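Putative Xylose isomerase (Rhodospirillum rubrum, PDB 3QXB) binds iron and manganese ions within a TIM barrel and probably works as an isomerase of the xylose isomerase-like kind. Local coordinates at residues 40-44 with 45-49; 114-117 with 118-122. All coordinates share one frame; numbering follows the deposited sequence.

Contact 1: residues 40-44 with 45-49; sequences AGLVR and DDLGL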
loop_
_atom_site.group_PDB
_atom_site.type_symbol
_atom_site.label_atom_id
_atom_site.label_comp_id
_atom_site.label_asym_id
_atom_site.label_seq_id
_atom_site.Cartn_x
_atom_site.Cartn_y
_atom_site.Cartn_z
ATOM N N ALA A 40 9.464 -18.038 9.360
ATOM C CA ALA A 40 8.867 -19.320 9.786
ATOM C C ALA A 40 9.115 -19.599 11.266
ATOM O O ALA A 40 8.229 -20.037 11.960
ATOM C CB ALA A 40 9.397 -20.478 8.916
ATOM N N GLY A 41 10.318 -19.341 11.748
ATOM C CA GLY A 41 10.659 -19.587 13.149
ATOM C C GLY A 41 9.968 -18.615 14.099
ATOM O O GLY A 41 9.564 -18.971 15.183
ATOM N N LEU A 42 9.832 -17.382 13.672
ATOM C CA LEU A 42 9.084 -16.365 14.387
ATOM C C LEU A 42 7.605 -16.745 14.559
ATOM O O LEU A 42 7.057 -16.576 15.629
ATOM C CB LEU A 42 9.183 -15.062 13.620
ATOM C CG LEU A 42 8.686 -13.779 14.267
ATOM C CD1 LEU A 42 9.249 -12.597 13.505
ATOM C CD2 LEU A 42 7.191 -13.696 14.329
ATOM N N VAL A 43 6.952 -17.231 13.506
ATOM C CA VAL A 43 5.560 -17.618 13.635
ATOM C C VAL A 43 5.456 -18.852 14.548
ATOM O O VAL A 43 4.548 -18.949 15.392
ATOM C CB VAL A 43 4.932 -17.885 12.274
ATOM C CG1 VAL A 43 3.573 -18.563 12.432
ATOM C CG2 VAL A 43 4.825 -16.550 11.475
ATOM N N ARG A 44 6.379 -19.789 14.385
ATOM C CA ARG A 44 6.325 -21.033 15.170
ATOM C C ARG A 44 6.699 -20.853 16.630
ATOM O O ARG A 44 6.070 -21.446 17.503
ATOM C CB ARG A 44 7.286 -22.089 14.614
ATOM C CG ARG A 44 7.167 -23.450 15.333
ATOM C CD ARG A 44 8.233 -24.433 14.854
ATOM N NE ARG A 44 9.544 -23.926 15.213
ATOM C CZ ARG A 44 10.679 -24.164 14.557
ATOM N NH1 ARG A 44 10.708 -24.934 13.468
ATOM N NH2 ARG A 44 11.804 -23.619 15.005
ATOM N N ASP A 45 7.775 -20.121 16.871
ATOM C CA ASP A 45 8.385 -20.078 18.192
ATOM C C ASP A 45 7.943 -18.849 18.968
ATOM O O ASP A 45 7.626 -18.936 20.154
ATOM C CB ASP A 45 9.920 -20.117 18.091
ATOM C CG ASP A 45 10.444 -21.409 17.439
ATOM O OD1 ASP A 45 9.840 -22.501 17.640
ATOM O OD2 ASP A 45 11.468 -21.316 16.722
ATOM N N ASP A 46 7.923 -17.699 18.312
ATOM C CA ASP A 46 7.527 -16.475 18.979
ATOM C C ASP A 46 6.018 -16.274 19.085
ATOM O O ASP A 46 5.550 -15.888 20.152
ATOM C CB ASP A 46 8.183 -15.276 18.313
ATOM C CG ASP A 46 9.683 -15.322 18.409
ATOM O OD1 ASP A 46 10.186 -15.941 19.352
ATOM O OD2 ASP A 46 10.365 -14.728 17.551
ATOM N N LEU A 47 5.265 -16.524 18.003
ATOM C CA LEU A 47 3.807 -16.432 18.064
ATOM C C LEU A 47 3.144 -17.747 18.468
ATOM O O LEU A 47 2.002 -17.718 18.891
ATOM C CB LEU A 47 3.209 -15.994 16.739
ATOM C CG LEU A 47 3.831 -14.741 16.124
ATOM C CD1 LEU A 47 3.067 -14.428 14.850
ATOM C CD2 LEU A 47 3.819 -13.613 17.111
ATOM N N GLY A 48 3.844 -18.876 18.340
ATOM C CA GLY A 48 3.272 -20.185 18.752
ATOM C C GLY A 48 2.040 -20.552 17.924
ATOM O O GLY A 48 1.088 -21.062 18.440
ATOM N N LEU A 49 2.069 -20.278 16.616
ATOM C CA LEU A 49 0.912 -20.554 15.733
ATOM C C LEU A 49 1.287 -21.532 14.617
ATOM O O LEU A 49 2.457 -21.805 14.350
ATOM C CB LEU A 49 0.394 -19.240 15.121
ATOM C CG LEU A 49 -0.247 -18.287 16.128
ATOM C CD1 LEU A 49 -0.525 -16.936 15.487
ATOM C CD2 LEU A 49 -1.535 -18.906 16.644
#

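Contact 2: residues 114-117 with 118-122; sequences QHLK and RAIDM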
loop_
_atom_site.group_PDB
_atom_site.type_symbol
_atom_site.label_atom_id
_atom_site.label_comp_id
_atom_site.label_asym_id
_atom_site.label_seq_id
_atom_site.Cartn_x
_atom_site.Cartn_y
_atom_site.Cartn_z
ATOM N N GLN A 114 -5.400 -10.161 -14.780
ATOM C CA GLN A 114 -4.023 -10.612 -14.921
ATOM C C GLN A 114 -3.337 -10.600 -13.550
ATOM O O GLN A 114 -2.569 -11.509 -13.191
ATOM C CB GLN A 114 -3.302 -9.720 -15.941
ATOM C CG GLN A 114 -1.853 -10.218 -16.258
ATOM C CD GLN A 114 -1.136 -9.477 -17.351
ATOM O OE1 GLN A 114 -0.127 -9.974 -17.878
ATOM N NE2 GLN A 114 -1.615 -8.290 -17.700
ATOM N N HIS A 115 -3.675 -9.617 -12.723
ATOM C CA HIS A 115 -3.153 -9.564 -11.368
ATOM C C HIS A 115 -3.439 -10.851 -10.637
ATOM O O HIS A 115 -2.506 -11.479 -10.133
ATOM C CB HIS A 115 -3.726 -8.371 -10.598
ATOM C CG HIS A 115 -3.267 -8.288 -9.174
ATOM N ND1 HIS A 115 -1.976 -7.937 -8.828
ATOM C CD2 HIS A 115 -3.936 -8.460 -8.013
ATOM C CE1 HIS A 115 -1.866 -7.951 -7.507
ATOM N NE2 HIS A 115 -3.045 -8.231 -6.990
ATOM N N LEU A 116 -4.725 -11.240 -10.581
ATOM C CA LEU A 116 -5.141 -12.459 -9.914
ATOM C C LEU A 116 -4.654 -13.756 -10.588
ATOM O O LEU A 116 -4.309 -14.725 -9.888
ATOM C CB LEU A 116 -6.665 -12.458 -9.750
ATOM C CG LEU A 116 -7.352 -13.558 -8.937
ATOM C CD1 LEU A 116 -6.633 -13.864 -7.622
ATOM C CD2 LEU A 116 -8.798 -13.177 -8.715
ATOM N N LYS A 117 -4.660 -13.787 -11.924
ATOM C CA LYS A 117 -4.070 -14.879 -12.683
ATOM C C LYS A 117 -2.622 -15.112 -12.252
ATOM O O LYS A 117 -2.223 -16.245 -11.987
ATOM C CB LYS A 117 -4.141 -14.612 -14.178
ATOM C CG LYS A 117 -3.529 -15.675 -15.101
ATOM C CD LYS A 117 -2.018 -15.507 -15.254
ATOM C CE LYS A 117 -1.483 -16.347 -16.390
ATOM N NZ LYS A 117 -0.015 -16.380 -16.394
ATOM N N ARG A 118 -1.856 -14.042 -12.136
ATOM C CA ARG A 118 -0.465 -14.158 -11.707
ATOM C C ARG A 118 -0.354 -14.590 -10.250
ATOM O O ARG A 118 0.526 -15.398 -9.909
ATOM C CB ARG A 118 0.271 -12.846 -11.980
ATOM C CG ARG A 118 0.452 -12.593 -13.477
ATOM C CD ARG A 118 1.290 -11.346 -13.808
ATOM N NE ARG A 118 2.680 -11.562 -13.415
ATOM C CZ ARG A 118 3.594 -12.206 -14.140
ATOM N NH1 ARG A 118 3.302 -12.683 -15.351
ATOM N NH2 ARG A 118 4.830 -12.335 -13.673
ATOM N N ALA A 119 -1.234 -14.066 -9.396
ATOM C CA ALA A 119 -1.300 -14.536 -8.000
ATOM C C ALA A 119 -1.634 -16.024 -7.907
ATOM O O ALA A 119 -1.079 -16.744 -7.072
ATOM C CB ALA A 119 -2.330 -13.713 -7.188
ATOM N N ILE A 120 -2.551 -16.490 -8.740
ATOM C CA ILE A 120 -2.830 -17.915 -8.824
ATOM C C ILE A 120 -1.561 -18.696 -9.259
ATOM O O ILE A 120 -1.240 -19.729 -8.680
ATOM C CB ILE A 120 -3.980 -18.174 -9.821
ATOM C CG1 ILE A 120 -5.294 -17.660 -9.222
ATOM C CG2 ILE A 120 -4.013 -19.645 -10.253
ATOM C CD1 ILE A 120 -6.477 -17.504 -10.216
ATOM N N ASP A 121 -0.840 -18.209 -10.267
ATOM C CA ASP A 121 0.462 -18.858 -10.651
ATOM C C ASP A 121 1.431 -18.973 -9.471
ATOM O O ASP A 121 1.973 -20.056 -9.134
ATOM C CB ASP A 121 1.129 -18.126 -11.794
ATOM C CG ASP A 121 0.395 -18.256 -13.094
ATOM O OD1 ASP A 121 -0.421 -19.188 -13.296
ATOM O OD2 ASP A 121 0.618 -17.395 -13.933
HETATM N N MSE A 122 1.632 -17.862 -8.797
HETATM C CA MSE A 122 2.490 -17.854 -7.578
HETATM C C MSE A 122 1.991 -18.789 -6.472
HETATM O O MSE A 122 2.757 -19.554 -5.797
HETATM C CB MSE A 122 2.545 -16.392 -7.060
HETATM C CG MSE A 122 3.584 -16.125 -5.951
HETATM SE SE MSE A 122 3.381 -14.268 -5.394
HETATM C CE MSE A 122 1.892 -14.432 -4.300
#

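Contact 1: residues 40-44 with 45-49
L42 and L47 meet on the buried side of a helix end, CD2 of L42 lying 4.0 Å from CG of L47. Beside them CG1 of V43 packs on CB of L49 at 4.2 Å. The backbone winds wider than an alpha-helix: L42 O takes N of L47 at 3.0 Å, and a weak second bond from D46 N. V43 O receives L49 N at 3.1 Å, almost straight (177°). G48 is the first residue to leave helical phi/psi, with positive phi, and its CA touches R44 O. The solvent side is polar instead. R44, bent at chi3 (64°), grips D45 side-on in a salt bridge, NE to OD1 at 2.8 Å from above the carboxylate plane and NH2 to OD2 at 2.9 Å, the guanidinium and carboxylate planes 47° apart. D46 OD2 sits 3.8 Å from L42 CG and forms a salt bridge with R38; with an alanine here, R38 would probably lose its charge partner and L42 the cover on its flank. This is the C-terminal end of helix 36-46 in the first beta-alpha-beta unit of the barrel, where V43 and L49 touch strand 22-25, and L42, L47 and L49 pack on helix 295-310.

Contact 2: residues 114-117 with 118-122
K117 and D121, one turn apart on the partly exposed side of a helix, form the ionic part of this contact. NZ of K117 comes in on the syn lone pair of D121 OD2 at 2.7 Å. The lysine leaves the helix with CG opposite the backbone N, then bends at chi2 (-83°), which carries its chain across toward the aspartate. With OD1 hydrogen-bonded to Y166, each carboxylate oxygen has a partner and the group is held against turning. R118 is charged too, but its guanidinium is bound by residues outside the segments, NH2 forming a salt bridge with D65.

The backbone bonds are those of a regular alpha-helix, four in succession, from R118 N to Q114 O at 2.8 Å through D121 N to K117 O at 3.0 Å. H115 takes part in this series through its carbonyl, which accepts A119 N.

Carbon-to-carbon packing includes L116 on A119 and I120: CD1 of L116 lies 4.3 Å from A119 CB, and its CG 4.2 Å from I120 CD1. The aliphatic parts of Q114 and R118 also run side by side, CG of Q114 4.1 Å from CD of R118, their amide and guanidinium planes 76° apart.

In the barrel, helix 106-125 rests on strand 130-133 through H115, L116 and I120, while helix 146-170 flanks L116 and K117, helix 65-81 meets D121 and the selenomethionine M122, and P64 of the second subunit packs on Q114.

Overall arrangement
From the N terminus, strand 22-25 leads into helix 36-46; contact 1 covers the last turns of that helix and the exit toward strand 51-55. Contact 2 comes later, within helix 106-125, which precedes strand 130-133. Each is local to one continuous stretch, so neither closes a long loop, and the two lie in series without nesting or crossing. The centres of contacts 1 and 2 are about 28 Å apart, and their nearest atoms about 16 Å. Contact 1 ties the start of the barrel to its final helix, 295-310; contact 2 joins the fourth strand to helices 65-81 and 146-170. Both lie outside the metal sites: side chains of L49 and L116 are each about 11 Å from those of E286 and E178 respectively.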